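Local coordinates for beta-lactamase (PDB 6HUH), which probably hydrolyses beta-lactam antibiotics to substituted beta-amino acids, as a class D serine beta-lactamase, at residues G25-A30 / F232-I237; S95-Y100 / A181-Q186; Q193-T198 / V220-K225; D213-W218 / Q243-R248. All coordinates share one frame; numbering follows the deposited sequence.

Interactions 1 and 3 pair neighbouring strands of one antiparallel sheet, and interactions 2 and 4 join helices to it. Interaction 1 sets the N-terminal strand 26-30 beside strand 228-238, and interaction 3 pairs strands 192-201 and 215-225; their centres are about 13 Å apart, and strand 228-238 is the direct neighbour of strand 215-225. Interaction 4 sets the start of helix 245-264 on strand 215-225, about 12 Å from the centre of interaction 1. Interaction 2 packs helix 94-99 on helix 174-184, which leads through strand 185-189 into interaction 3. Along the chain, interactions 2 and 3 nest within the loop closed by interaction 1, while 4 crosses both 1 and 3. Interactions 3 and 4 hold the same sulfate beside the probable active site.

Interaction 1: residues G25-A30 / F232-I237; sequences GCMLFA and FVHTVI
C26-F29 runs antiparallel to F232-T235, the strand axes 4.7 Å apart at 178°, with C26/T235 and L28/V233 as hydrogen-bonded pairs and M27/H234 and F29/F232 as non-hydrogen-bonded ones. L28 and V233 exchange two bonds, N to O, each 2.9 Å. C26 O is gripped twice: by T235 N at 2.8 Å and by H234 ND1 at 2.7 Å, the latter donor standing well above the carbonyl plane. This joins the first strand of the chain to its last, 228-238, in the central sheet of the serine beta-lactamase fold; helix 245-264 touches F29, F232 and H234, and helix 155-166 lies against C26, L28 and V233. H234 has CG trans to its own N (chi1 -177°), which brings the ring across to C26, while NE2 bonds E252 and so fixes the ring's rotation. M27 bends at chi3 (-60°) and lays CE over the imidazole face, 3.7 Å from its centroid. F29 CD1 rests obliquely on F232 CB at 3.7 Å. C26 SG forms a disulfide with C43.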
loop_
_atom_site.group_PDB
_atom_site.type_symbol
_atom_site.label_atom_id
_atom_site.label_comp_id
_atom_site.label_asym_id
_atom_site.label_seq_id
_atom_site.Cartn_x
_atom_site.Cartn_y
_atom_site.Cartn_z
ATOM N N GLY A 25 -16.857 -23.587 12.162
ATOM C CA GLY A 25 -15.967 -23.012 11.155
ATOM C C GLY A 25 -16.365 -23.484 9.765
ATOM O O GLY A 25 -17.103 -24.464 9.636
ATOM N N CYS A 26 -15.889 -22.827 8.706
ATOM C CA CYS A 26 -16.297 -23.223 7.353
ATOM C C CYS A 26 -15.286 -22.874 6.224
ATOM O O CYS A 26 -14.801 -21.743 6.200
ATOM C CB CYS A 26 -17.676 -22.631 7.061
ATOM S SG CYS A 26 -17.951 -22.194 5.330
ATOM N N MET A 27 -15.009 -23.823 5.271
ATOM C CA MET A 27 -14.229 -23.533 4.059
ATOM C C MET A 27 -15.026 -23.848 2.801
ATOM O O MET A 27 -15.238 -24.999 2.444
ATOM C CB MET A 27 -12.810 -24.090 3.976
ATOM C CG MET A 27 -11.921 -23.090 3.225
ATOM S SD MET A 27 -10.192 -23.441 2.798
ATOM C CE MET A 27 -9.445 -23.716 4.490
ATOM N N LEU A 28 -15.473 -22.793 2.146
ATOM C CA LEU A 28 -16.283 -22.838 0.943
ATOM C C LEU A 28 -15.538 -22.363 -0.297
ATOM O O LEU A 28 -14.958 -21.271 -0.287
ATOM C CB LEU A 28 -17.517 -21.937 1.174
ATOM C CG LEU A 28 -18.644 -22.044 0.150
ATOM C CD1 LEU A 28 -19.975 -22.023 0.823
ATOM C CD2 LEU A 28 -18.542 -20.970 -0.930
ATOM N N PHE A 29 -15.620 -23.129 -1.390
ATOM C CA PHE A 29 -15.055 -22.737 -2.698
ATOM C C PHE A 29 -16.174 -22.698 -3.753
ATOM O O PHE A 29 -16.867 -23.712 -3.953
ATOM C CB PHE A 29 -13.879 -23.625 -3.148
ATOM C CG PHE A 29 -12.662 -23.604 -2.258
ATOM C CD1 PHE A 29 -11.756 -22.554 -2.314
ATOM C CD2 PHE A 29 -12.400 -24.653 -1.382
ATOM C CE1 PHE A 29 -10.628 -22.538 -1.484
ATOM C CE2 PHE A 29 -11.261 -24.642 -0.567
ATOM C CZ PHE A 29 -10.377 -23.590 -0.632
ATOM N N ALA A 30 -16.383 -21.518 -4.372
ATOM C CA ALA A 30 -17.416 -21.316 -5.391
ATOM C C ALA A 30 -16.822 -20.952 -6.763
ATOM O O ALA A 30 -15.679 -20.511 -6.834
ATOM C CB ALA A 30 -18.410 -20.248 -4.937
ATOM N N PHE A 232 -13.984 -17.769 -2.966
ATOM C CA PHE A 232 -13.599 -18.536 -1.776
ATOM C C PHE A 232 -14.032 -17.772 -0.527
ATOM O O PHE A 232 -13.929 -16.548 -0.478
ATOM C CB PHE A 232 -12.098 -18.890 -1.749
ATOM C CG PHE A 232 -11.173 -17.706 -1.789
ATOM C CD1 PHE A 232 -10.932 -16.949 -0.645
ATOM C CD2 PHE A 232 -10.517 -17.356 -2.961
ATOM C CE1 PHE A 232 -10.135 -15.796 -0.699
ATOM C CE2 PHE A 232 -9.665 -16.238 -2.998
ATOM C CZ PHE A 232 -9.497 -15.453 -1.871
ATOM N N VAL A 233 -14.565 -18.496 0.456
ATOM C CA VAL A 233 -15.050 -17.939 1.713
ATOM C C VAL A 233 -14.567 -18.876 2.808
ATOM O O VAL A 233 -14.729 -20.095 2.690
ATOM C CB VAL A 233 -16.602 -17.777 1.741
ATOM C CG1 VAL A 233 -17.072 -17.156 3.049
ATOM C CG2 VAL A 233 -17.123 -16.962 0.561
ATOM N N HIS A 234 -13.956 -18.324 3.866
ATOM C CA HIS A 234 -13.488 -19.147 4.988
ATOM C C HIS A 234 -13.703 -18.476 6.338
ATOM O O HIS A 234 -13.416 -17.293 6.480
ATOM C CB HIS A 234 -12.032 -19.587 4.790
ATOM C CG HIS A 234 -11.482 -20.492 5.857
ATOM N ND1 HIS A 234 -12.105 -21.669 6.202
ATOM C CD2 HIS A 234 -10.339 -20.384 6.574
ATOM C CE1 HIS A 234 -11.347 -22.225 7.130
ATOM N NE2 HIS A 234 -10.272 -21.487 7.384
ATOM N N THR A 235 -14.220 -19.234 7.322
ATOM C CA THR A 235 -14.425 -18.731 8.686
ATOM C C THR A 235 -13.624 -19.516 9.698
ATOM O O THR A 235 -13.441 -20.724 9.539
ATOM C CB THR A 235 -15.887 -18.660 9.098
ATOM O OG1 THR A 235 -16.441 -19.957 9.012
ATOM C CG2 THR A 235 -16.690 -17.670 8.274
ATOM N N VAL A 236 -13.153 -18.828 10.739
ATOM C CA VAL A 236 -12.416 -19.448 11.833
ATOM C C VAL A 236 -13.161 -19.097 13.103
ATOM O O VAL A 236 -13.275 -17.916 13.444
ATOM C CB VAL A 236 -10.934 -18.996 11.908
ATOM C CG1 VAL A 236 -10.276 -19.465 13.197
ATOM C CG2 VAL A 236 -10.151 -19.478 10.701
ATOM N N ILE A 237 -13.663 -20.103 13.804
ATOM C CA ILE A 237 -14.324 -19.850 15.076
ATOM C C ILE A 237 -13.387 -20.339 16.179
ATOM O O ILE A 237 -13.044 -21.527 16.219
ATOM C CB ILE A 237 -15.799 -20.378 15.161
ATOM C CG1 ILE A 237 -16.784 -19.473 14.348
ATOM C CG2 ILE A 237 -16.267 -20.457 16.615
ATOM C CD1 ILE A 237 -16.858 -19.675 12.835
#

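Interaction 2: residues S95-Y100 / A181-Q186; sequences SRWMTY and ANILRQ
In the helical region beside the probable active site, M98 of the short helix 94-99 packs against I183 and L184 near the C-terminal end of helix 174-184, just before the edge strand 185-189. M98 carries the contact. Its CG is trans to the carbonyl carbon (chi1 -71°) and the chain folds again at chi2, so that the thioether curls over I183 and L184: CB sits 3.5 Å from I183 O, and the terminal CE reaches L184 CD2 at 3.6 Å. I183 uses both of its branches. CG1 carries CD1 to 3.8 Å from both M98 CG and M98 CE, whereas CG2 turns to the backbone of S95, 3.7 Å from S95 N. W97 adds only a loose, oblique touch, CE3 to I183 CD1 at 4.3 Å; its NE1 is bonded to S106. On the backbone side, M98 O accepts from K197 NZ. Just past the helix, Y100 packs on Y100 of the second subunit. Across the two segments the side-chain fit is mainly apolar, with aliphatic carbons also resting on backbone atoms, so it depends on shape and on burying apolar surface.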
loop_
_atom_site.group_PDB
_atom_site.type_symbol
_atom_site.label_atom_id
_atom_site.label_comp_id
_atom_site.label_asym_id
_atom_site.label_seq_id
_atom_site.Cartn_x
_atom_site.Cartn_y
_atom_site.Cartn_z
ATOM N N SER A 95 -6.691 2.548 0.199
ATOM C CA SER A 95 -5.708 1.453 0.173
ATOM C C SER A 95 -5.327 1.031 1.602
ATOM O O SER A 95 -5.221 -0.162 1.900
ATOM C CB SER A 95 -4.468 1.885 -0.613
ATOM O OG SER A 95 -3.536 0.827 -0.762
ATOM N N ARG A 96 -5.120 2.030 2.464
ATOM C CA ARG A 96 -4.776 1.910 3.878
ATOM C C ARG A 96 -6.021 1.487 4.692
ATOM O O ARG A 96 -5.879 0.840 5.726
ATOM C CB ARG A 96 -4.196 3.252 4.373
ATOM C CG ARG A 96 -3.677 3.217 5.792
ATOM C CD ARG A 96 -2.973 4.496 6.165
ATOM N NE ARG A 96 -2.724 4.564 7.609
ATOM C CZ ARG A 96 -1.612 4.137 8.200
ATOM N NH1 ARG A 96 -0.638 3.592 7.482
ATOM N NH2 ARG A 96 -1.467 4.252 9.512
ATOM N N TRP A 97 -7.229 1.863 4.213
ATOM C CA TRP A 97 -8.551 1.548 4.788
ATOM C C TRP A 97 -8.760 0.056 4.801
ATOM O O TRP A 97 -9.046 -0.522 5.842
ATOM C CB TRP A 97 -9.616 2.195 3.899
ATOM C CG TRP A 97 -11.043 1.883 4.211
ATOM C CD1 TRP A 97 -11.636 1.919 5.438
ATOM C CD2 TRP A 97 -12.104 1.730 3.257
ATOM N NE1 TRP A 97 -12.988 1.703 5.315
ATOM C CE2 TRP A 97 -13.303 1.583 3.984
ATOM C CE3 TRP A 97 -12.146 1.628 1.855
ATOM C CZ2 TRP A 97 -14.537 1.369 3.357
ATOM C CZ3 TRP A 97 -13.361 1.409 1.235
ATOM C CH2 TRP A 97 -14.542 1.293 1.980
ATOM N N MET A 98 -8.573 -0.570 3.631
ATOM C CA MET A 98 -8.707 -2.005 3.417
ATOM C C MET A 98 -7.682 -2.786 4.226
ATOM O O MET A 98 -8.049 -3.748 4.914
ATOM C CB MET A 98 -8.598 -2.339 1.918
ATOM C CG MET A 98 -9.789 -1.894 1.120
ATOM S SD MET A 98 -11.343 -2.576 1.757
ATOM C CE MET A 98 -12.326 -2.479 0.331
ATOM N N THR A 99 -6.409 -2.329 4.176
ATOM C CA THR A 99 -5.249 -2.931 4.831
ATOM C C THR A 99 -5.431 -3.039 6.369
ATOM O O THR A 99 -5.549 -4.161 6.869
ATOM C CB THR A 99 -3.956 -2.207 4.391
ATOM O OG1 THR A 99 -3.861 -2.269 2.961
ATOM C CG2 THR A 99 -2.702 -2.825 4.982
ATOM N N TYR A 100 -5.503 -1.907 7.092
ATOM C CA TYR A 100 -5.616 -1.891 8.558
ATOM C C TYR A 100 -7.089 -1.876 9.077
ATOM O O TYR A 100 -7.309 -1.619 10.270
ATOM C CB TYR A 100 -4.766 -0.745 9.151
ATOM C CG TYR A 100 -3.394 -0.688 8.519
ATOM C CD1 TYR A 100 -2.368 -1.522 8.955
ATOM C CD2 TYR A 100 -3.147 0.127 7.423
ATOM C CE1 TYR A 100 -1.126 -1.526 8.325
ATOM C CE2 TYR A 100 -1.910 0.132 6.788
ATOM C CZ TYR A 100 -0.906 -0.703 7.234
ATOM O OH TYR A 100 0.297 -0.695 6.575
ATOM N N ALA A 181 -10.936 -3.806 -6.705
ATOM C CA ALA A 181 -9.982 -4.894 -6.897
ATOM C C ALA A 181 -8.585 -4.481 -6.426
ATOM O O ALA A 181 -7.946 -5.208 -5.662
ATOM C CB ALA A 181 -9.926 -5.278 -8.376
ATOM N N ASN A 182 -8.126 -3.311 -6.891
ATOM C CA ASN A 182 -6.816 -2.762 -6.589
ATOM C C ASN A 182 -6.581 -2.622 -5.093
ATOM O O ASN A 182 -5.664 -3.260 -4.571
ATOM C CB ASN A 182 -6.573 -1.451 -7.348
ATOM C CG ASN A 182 -6.426 -1.588 -8.860
ATOM O OD1 ASN A 182 -6.165 -2.660 -9.413
ATOM N ND2 ASN A 182 -6.549 -0.481 -9.575
ATOM N N ILE A 183 -7.459 -1.883 -4.388
ATOM C CA ILE A 183 -7.342 -1.701 -2.934
ATOM C C ILE A 183 -7.478 -3.035 -2.140
ATOM O O ILE A 183 -6.947 -3.110 -1.028
ATOM C CB ILE A 183 -8.271 -0.579 -2.379
ATOM C CG1 ILE A 183 -9.754 -0.812 -2.689
ATOM C CG2 ILE A 183 -7.812 0.754 -2.889
ATOM C CD1 ILE A 183 -10.721 0.129 -1.946
ATOM N N LEU A 184 -8.113 -4.088 -2.745
ATOM C CA LEU A 184 -8.352 -5.441 -2.156
ATOM C C LEU A 184 -7.349 -6.547 -2.584
ATOM O O LEU A 184 -7.476 -7.681 -2.123
ATOM C CB LEU A 184 -9.783 -5.953 -2.494
ATOM C CG LEU A 184 -10.986 -5.425 -1.726
ATOM C CD1 LEU A 184 -12.242 -6.000 -2.297
ATOM C CD2 LEU A 184 -10.894 -5.769 -0.260
ATOM N N ARG A 185 -6.408 -6.228 -3.505
ATOM C CA ARG A 185 -5.391 -7.133 -4.054
ATOM C C ARG A 185 -4.463 -7.710 -2.987
ATOM O O ARG A 185 -4.026 -7.003 -2.082
ATOM C CB ARG A 185 -4.605 -6.435 -5.162
ATOM C CG ARG A 185 -3.691 -7.347 -5.963
ATOM C CD ARG A 185 -4.208 -7.605 -7.371
ATOM N NE ARG A 185 -3.108 -7.863 -8.304
ATOM C CZ ARG A 185 -2.462 -9.018 -8.404
ATOM N NH1 ARG A 185 -2.796 -10.049 -7.628
ATOM N NH2 ARG A 185 -1.462 -9.151 -9.266
ATOM N N GLN A 186 -4.163 -9.003 -3.130
ATOM C CA GLN A 186 -3.348 -9.857 -2.262
ATOM C C GLN A 186 -2.151 -10.472 -3.058
ATOM O O GLN A 186 -2.145 -10.399 -4.303
ATOM C CB GLN A 186 -4.250 -11.000 -1.730
ATOM C CG GLN A 186 -5.396 -10.574 -0.816
ATOM C CD GLN A 186 -4.917 -10.208 0.568
ATOM O OE1 GLN A 186 -3.986 -10.817 1.109
ATOM N NE2 GLN A 186 -5.535 -9.184 1.164
#

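Interaction 3: residues Q193-T198 / V220-K225; sequences QIHGKT and VGWASK. With SO4 (sulfate ion), chain C.
H195 and W222 lie on one face of the sheet with their rings nearly parallel, planes at 17°, but slid apart: the imidazole and the five-membered ring of W222 have centroids 4.5 Å apart and barely overlap. What sits squarely on the indole is H195 CB, 3.6 Å from the centroid of the six-membered ring, a CH-pi contact. W222 reaches under it because its CG stands between its backbone N and carbonyl carbon (chi1 71°). The imidazole is anchored from outside, ND1 bonding A181 O, and S224 OG lies near its plane at one edge. On the other face I194 CD1 meets A223 CB at 3.6 Å. The antiparallel ladder runs from Q193/S224 through H195/W222 to K197/V220; between the last two pairs G196 and G221 face each other without side chains and the backbones close to 4.0 Å, CA to CA. At that end K197, bent at chi2 and chi4, curls NZ back to T198 O at 3.1 Å, in the carbonyl plane on a lone pair; S101 OG bonds NZ too. T198 OG1 donates to sulfate O4 at 3.0 Å. K197 and T198 open the K-T-G motif of serine beta-lactamases, and the sulfate, probably from the crystallisation liquor, may mimic the carboxylate of a substrate.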
loop_
_atom_site.group_PDB
_atom_site.type_symbol
_atom_site.label_atom_id
_atom_site.label_comp_id
_atom_site.label_asym_id
_atom_site.label_seq_id
_atom_site.Cartn_x
_atom_site.Cartn_y
_atom_site.Cartn_z
ATOM N N GLN A 193 -4.349 -13.895 -9.918
ATOM C CA GLN A 193 -4.452 -12.622 -9.233
ATOM C C GLN A 193 -5.401 -12.835 -8.082
ATOM O O GLN A 193 -6.537 -13.232 -8.304
ATOM C CB GLN A 193 -4.980 -11.538 -10.186
ATOM C CG GLN A 193 -3.917 -10.922 -11.098
ATOM C CD GLN A 193 -4.450 -9.693 -11.788
ATOM O OE1 GLN A 193 -4.619 -8.624 -11.181
ATOM N NE2 GLN A 193 -4.743 -9.822 -13.074
ATOM N N ILE A 194 -4.925 -12.629 -6.850
ATOM C CA ILE A 194 -5.720 -12.842 -5.631
ATOM C C ILE A 194 -6.296 -11.514 -5.064
ATOM O O ILE A 194 -5.576 -10.537 -4.892
ATOM C CB ILE A 194 -4.898 -13.646 -4.572
ATOM C CG1 ILE A 194 -4.132 -14.875 -5.191
ATOM C CG2 ILE A 194 -5.732 -14.054 -3.345
ATOM C CD1 ILE A 194 -4.920 -16.013 -5.861
ATOM N N HIS A 195 -7.585 -11.487 -4.798
ATOM C CA HIS A 195 -8.223 -10.326 -4.207
ATOM C C HIS A 195 -8.947 -10.881 -3.007
ATOM O O HIS A 195 -9.613 -11.907 -3.138
ATOM C CB HIS A 195 -9.187 -9.672 -5.194
ATOM C CG HIS A 195 -8.576 -9.376 -6.535
ATOM N ND1 HIS A 195 -8.105 -8.110 -6.858
ATOM C CD2 HIS A 195 -8.397 -10.190 -7.601
ATOM C CE1 HIS A 195 -7.667 -8.195 -8.103
ATOM N NE2 HIS A 195 -7.825 -9.423 -8.593
ATOM N N GLY A 196 -8.743 -10.278 -1.838
ATOM C CA GLY A 196 -9.345 -10.776 -0.600
ATOM C C GLY A 196 -9.437 -9.819 0.572
ATOM O O GLY A 196 -8.818 -8.755 0.584
ATOM N N LYS A 197 -10.215 -10.191 1.567
ATOM C CA LYS A 197 -10.422 -9.352 2.747
ATOM C C LYS A 197 -10.650 -10.169 4.032
ATOM O O LYS A 197 -11.457 -11.099 4.063
ATOM C CB LYS A 197 -11.579 -8.333 2.500
ATOM C CG LYS A 197 -11.825 -7.326 3.635
ATOM C CD LYS A 197 -10.914 -6.103 3.543
ATOM C CE LYS A 197 -10.931 -5.301 4.814
ATOM N NZ LYS A 197 -10.061 -5.906 5.843
ATOM N N THR A 198 -9.925 -9.799 5.085
ATOM C CA THR A 198 -10.074 -10.403 6.402
ATOM C C THR A 198 -11.151 -9.646 7.202
ATOM O O THR A 198 -11.363 -8.457 6.973
ATOM C CB THR A 198 -8.741 -10.457 7.153
ATOM O OG1 THR A 198 -8.205 -9.140 7.286
ATOM C CG2 THR A 198 -7.731 -11.385 6.500
ATOM N N VAL A 220 -12.402 -13.800 2.732
ATOM C CA VAL A 220 -13.295 -13.845 1.572
ATOM C C VAL A 220 -12.664 -13.169 0.411
ATOM O O VAL A 220 -11.897 -12.240 0.619
ATOM C CB VAL A 220 -14.714 -13.286 1.893
ATOM C CG1 VAL A 220 -15.335 -14.053 3.037
ATOM C CG2 VAL A 220 -14.684 -11.808 2.221
ATOM N N GLY A 221 -12.949 -13.647 -0.790
ATOM C CA GLY A 221 -12.362 -13.077 -1.997
ATOM C C GLY A 221 -12.372 -13.981 -3.200
ATOM O O GLY A 221 -13.064 -14.994 -3.221
ATOM N N TRP A 222 -11.639 -13.597 -4.217
ATOM C CA TRP A 222 -11.582 -14.360 -5.451
ATOM C C TRP A 222 -10.199 -14.362 -6.027
ATOM O O TRP A 222 -9.393 -13.510 -5.688
ATOM C CB TRP A 222 -12.592 -13.819 -6.481
ATOM C CG TRP A 222 -12.243 -12.477 -7.069
ATOM C CD1 TRP A 222 -11.591 -12.234 -8.246
ATOM C CD2 TRP A 222 -12.549 -11.197 -6.507
ATOM N NE1 TRP A 222 -11.491 -10.879 -8.462
ATOM C CE2 TRP A 222 -12.049 -10.216 -7.399
ATOM C CE3 TRP A 222 -13.174 -10.777 -5.316
ATOM C CZ2 TRP A 222 -12.164 -8.844 -7.142
ATOM C CZ3 TRP A 222 -13.288 -9.414 -5.065
ATOM C CH2 TRP A 222 -12.786 -8.467 -5.969
ATOM N N ALA A 223 -9.971 -15.245 -6.984
ATOM C CA ALA A 223 -8.732 -15.436 -7.706
ATOM C C ALA A 223 -9.044 -15.453 -9.204
ATOM O O ALA A 223 -9.994 -16.116 -9.637
ATOM C CB ALA A 223 -8.122 -16.751 -7.293
ATOM N N SER A 224 -8.257 -14.726 -10.000
ATOM C CA SER A 224 -8.481 -14.682 -11.446
ATOM C C SER A 224 -7.218 -14.945 -12.286
ATOM O O SER A 224 -6.107 -14.641 -11.873
ATOM C CB SER A 224 -9.154 -13.371 -11.850
ATOM O OG SER A 224 -8.457 -12.215 -11.409
ATOM N N LYS A 225 -7.404 -15.533 -13.458
ATOM C CA LYS A 225 -6.350 -15.835 -14.420
ATOM C C LYS A 225 -7.084 -15.869 -15.747
ATOM O O LYS A 225 -7.722 -16.873 -16.098
ATOM C CB LYS A 225 -5.653 -17.167 -14.109
ATOM C CG LYS A 225 -4.230 -17.224 -14.604
ATOM C CD LYS A 225 -3.659 -18.627 -14.533
ATOM C CE LYS A 225 -2.250 -18.696 -15.063
ATOM N NZ LYS A 225 -1.358 -19.450 -14.141
HETATM S S SO4 C . -9.461 -7.414 10.718
HETATM O O1 SO4 C . -9.067 -6.405 11.707
HETATM O O2 SO4 C . -9.258 -8.761 11.253
HETATM O O3 SO4 C . -10.871 -7.241 10.415
HETATM O O4 SO4 C . -8.665 -7.244 9.503
#

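Interaction 4: residues D213-W218 / Q243-R248; sequences DQQIGW and QFASLR. With SO4 (sulfate ion), chain C.
The Q215 amide points its OE1 at the rim of the F244 ring, near the ring plane and 4.2 Å from F244 CD1. The same amide lies along A245, with Q215 CD 3.7 Å from A245 CB, and OE1 takes a weak bond from A245 N at 3.3 Å; the Q215 chain is extended beyond CG (chi2 -174°), which gives it that reach. Within the other segment, Q243 CD lies over one face of the R248 guanidinium, toward the rim. At G217, which has no side chain, the strand backbone runs right against the helix start, G217 CA lying 3.5 Å from S246 N. The W218 side chain leaves the strand away from the helix, its NE1 bonding P48 O, while its backbone N lies 3.9 Å from S246 CB. F244 O receives both L247 N and R248 N as the helix begins. S246 OG donates to sulfate O2 at 2.9 Å, an ion shared with S101. This is the sheet-to-C-terminal-helix junction of the serine beta-lactamase fold, bordering the probable substrate-binding site.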
loop_
_atom_site.group_PDB
_atom_site.type_symbol
_atom_site.label_atom_id
_atom_site.label_comp_id
_atom_site.label_asym_id
_atom_site.label_seq_id
_atom_site.Cartn_x
_atom_site.Cartn_y
_atom_site.Cartn_z
ATOM N N ASP A 213 -18.790 -16.173 23.262
ATOM C CA ASP A 213 -17.629 -15.259 23.281
ATOM C C ASP A 213 -16.496 -15.807 22.367
ATOM O O ASP A 213 -15.322 -15.884 22.751
ATOM C CB ASP A 213 -17.178 -14.948 24.734
ATOM C CG ASP A 213 -16.002 -13.997 24.913
ATOM O OD1 ASP A 213 -15.774 -13.152 24.018
ATOM O OD2 ASP A 213 -15.315 -14.096 25.950
ATOM N N GLN A 214 -16.904 -16.224 21.156
ATOM C CA GLN A 214 -16.007 -16.783 20.154
ATOM C C GLN A 214 -15.822 -15.823 18.985
ATOM O O GLN A 214 -16.785 -15.260 18.472
ATOM C CB GLN A 214 -16.489 -18.162 19.682
ATOM C CG GLN A 214 -16.406 -19.232 20.765
ATOM C CD GLN A 214 -16.632 -20.621 20.223
ATOM O OE1 GLN A 214 -17.696 -20.944 19.674
ATOM N NE2 GLN A 214 -15.637 -21.481 20.387
ATOM N N GLN A 215 -14.564 -15.675 18.571
ATOM C CA GLN A 215 -14.116 -14.836 17.473
ATOM C C GLN A 215 -14.466 -15.485 16.135
ATOM O O GLN A 215 -14.322 -16.698 15.992
ATOM C CB GLN A 215 -12.589 -14.686 17.579
ATOM C CG GLN A 215 -12.083 -13.256 17.468
ATOM C CD GLN A 215 -10.578 -13.204 17.442
ATOM O OE1 GLN A 215 -9.969 -12.739 16.474
ATOM N NE2 GLN A 215 -9.939 -13.683 18.502
ATOM N N ILE A 216 -14.906 -14.681 15.156
ATOM C CA ILE A 216 -15.174 -15.158 13.798
ATOM C C ILE A 216 -14.141 -14.522 12.885
ATOM O O ILE A 216 -14.108 -13.300 12.728
ATOM C CB ILE A 216 -16.613 -14.936 13.244
ATOM C CG1 ILE A 216 -17.693 -15.501 14.188
ATOM C CG2 ILE A 216 -16.743 -15.515 11.813
ATOM C CD1 ILE A 216 -18.956 -14.702 14.215
ATOM N N GLY A 217 -13.295 -15.358 12.323
ATOM C CA GLY A 217 -12.288 -14.920 11.376
ATOM C C GLY A 217 -12.851 -15.056 9.989
ATOM O O GLY A 217 -13.584 -15.997 9.712
ATOM N N TRP A 218 -12.594 -14.110 9.132
ATOM C CA TRP A 218 -13.113 -14.232 7.785
ATOM C C TRP A 218 -11.986 -14.001 6.776
ATOM O O TRP A 218 -11.220 -13.059 6.929
ATOM C CB TRP A 218 -14.173 -13.145 7.507
ATOM C CG TRP A 218 -15.570 -13.272 8.035
ATOM C CD1 TRP A 218 -16.082 -12.621 9.121
ATOM C CD2 TRP A 218 -16.704 -13.785 7.312
ATOM N NE1 TRP A 218 -17.448 -12.786 9.178
ATOM C CE2 TRP A 218 -17.856 -13.504 8.085
ATOM C CE3 TRP A 218 -16.853 -14.516 6.116
ATOM C CZ2 TRP A 218 -19.128 -13.939 7.711
ATOM C CZ3 TRP A 218 -18.112 -14.941 5.745
ATOM C CH2 TRP A 218 -19.235 -14.649 6.536
ATOM N N GLN A 243 -3.071 -16.297 18.195
ATOM C CA GLN A 243 -3.301 -15.978 16.782
ATOM C C GLN A 243 -4.642 -15.283 16.567
ATOM O O GLN A 243 -5.629 -15.638 17.217
ATOM C CB GLN A 243 -3.193 -17.229 15.895
ATOM C CG GLN A 243 -1.761 -17.721 15.662
ATOM C CD GLN A 243 -1.685 -18.809 14.614
ATOM O OE1 GLN A 243 -1.489 -19.991 14.920
ATOM N NE2 GLN A 243 -1.813 -18.433 13.347
ATOM N N PHE A 244 -4.671 -14.272 15.675
ATOM C CA PHE A 244 -5.906 -13.559 15.336
ATOM C C PHE A 244 -6.687 -14.466 14.416
ATOM O O PHE A 244 -6.126 -14.905 13.411
ATOM C CB PHE A 244 -5.617 -12.240 14.605
ATOM C CG PHE A 244 -5.363 -11.030 15.471
ATOM C CD1 PHE A 244 -6.366 -10.513 16.288
ATOM C CD2 PHE A 244 -4.146 -10.359 15.413
ATOM C CE1 PHE A 244 -6.143 -9.369 17.062
ATOM C CE2 PHE A 244 -3.922 -9.219 16.190
ATOM C CZ PHE A 244 -4.922 -8.731 17.009
ATOM N N ALA A 245 -7.960 -14.761 14.765
ATOM C CA ALA A 245 -8.881 -15.616 14.005
ATOM C C ALA A 245 -8.850 -15.416 12.485
ATOM O O ALA A 245 -8.744 -16.410 11.769
ATOM C CB ALA A 245 -10.297 -15.450 14.526
ATOM N N SER A 246 -8.914 -14.147 11.996
ATOM C CA SER A 246 -8.883 -13.800 10.566
ATOM C C SER A 246 -7.524 -14.041 9.875
ATOM O O SER A 246 -7.486 -14.259 8.656
ATOM C CB SER A 246 -9.331 -12.365 10.347
ATOM O OG SER A 246 -8.435 -11.484 11.001
ATOM N N LEU A 247 -6.417 -13.984 10.643
ATOM C CA LEU A 247 -5.075 -14.219 10.102
ATOM C C LEU A 247 -4.799 -15.737 9.943
ATOM O O LEU A 247 -3.972 -16.143 9.128
ATOM C CB LEU A 247 -3.991 -13.491 10.917
ATOM C CG LEU A 247 -4.276 -12.028 11.301
ATOM C CD1 LEU A 247 -3.037 -11.356 11.898
ATOM C CD2 LEU A 247 -4.815 -11.191 10.119
ATOM N N ARG A 248 -5.547 -16.557 10.684
ATOM C CA ARG A 248 -5.513 -18.008 10.634
ATOM C C ARG A 248 -6.393 -18.427 9.440
ATOM O O ARG A 248 -6.201 -19.501 8.868
ATOM C CB ARG A 248 -6.075 -18.588 11.942
ATOM C CG ARG A 248 -5.526 -19.944 12.274
ATOM C CD ARG A 248 -6.263 -20.611 13.431
ATOM N NE ARG A 248 -5.837 -20.156 14.763
ATOM C CZ ARG A 248 -4.759 -20.597 15.409
ATOM N NH1 ARG A 248 -3.982 -21.527 14.863
ATOM N NH2 ARG A 248 -4.473 -20.143 16.621
HETATM S S SO4 C . -9.461 -7.414 10.718
HETATM O O1 SO4 C . -9.067 -6.405 11.707
HETATM O O2 SO4 C . -9.258 -8.761 11.253
HETATM O O3 SO4 C . -10.871 -7.241 10.415
HETATM O O4 SO4 C . -8.665 -7.244 9.503
#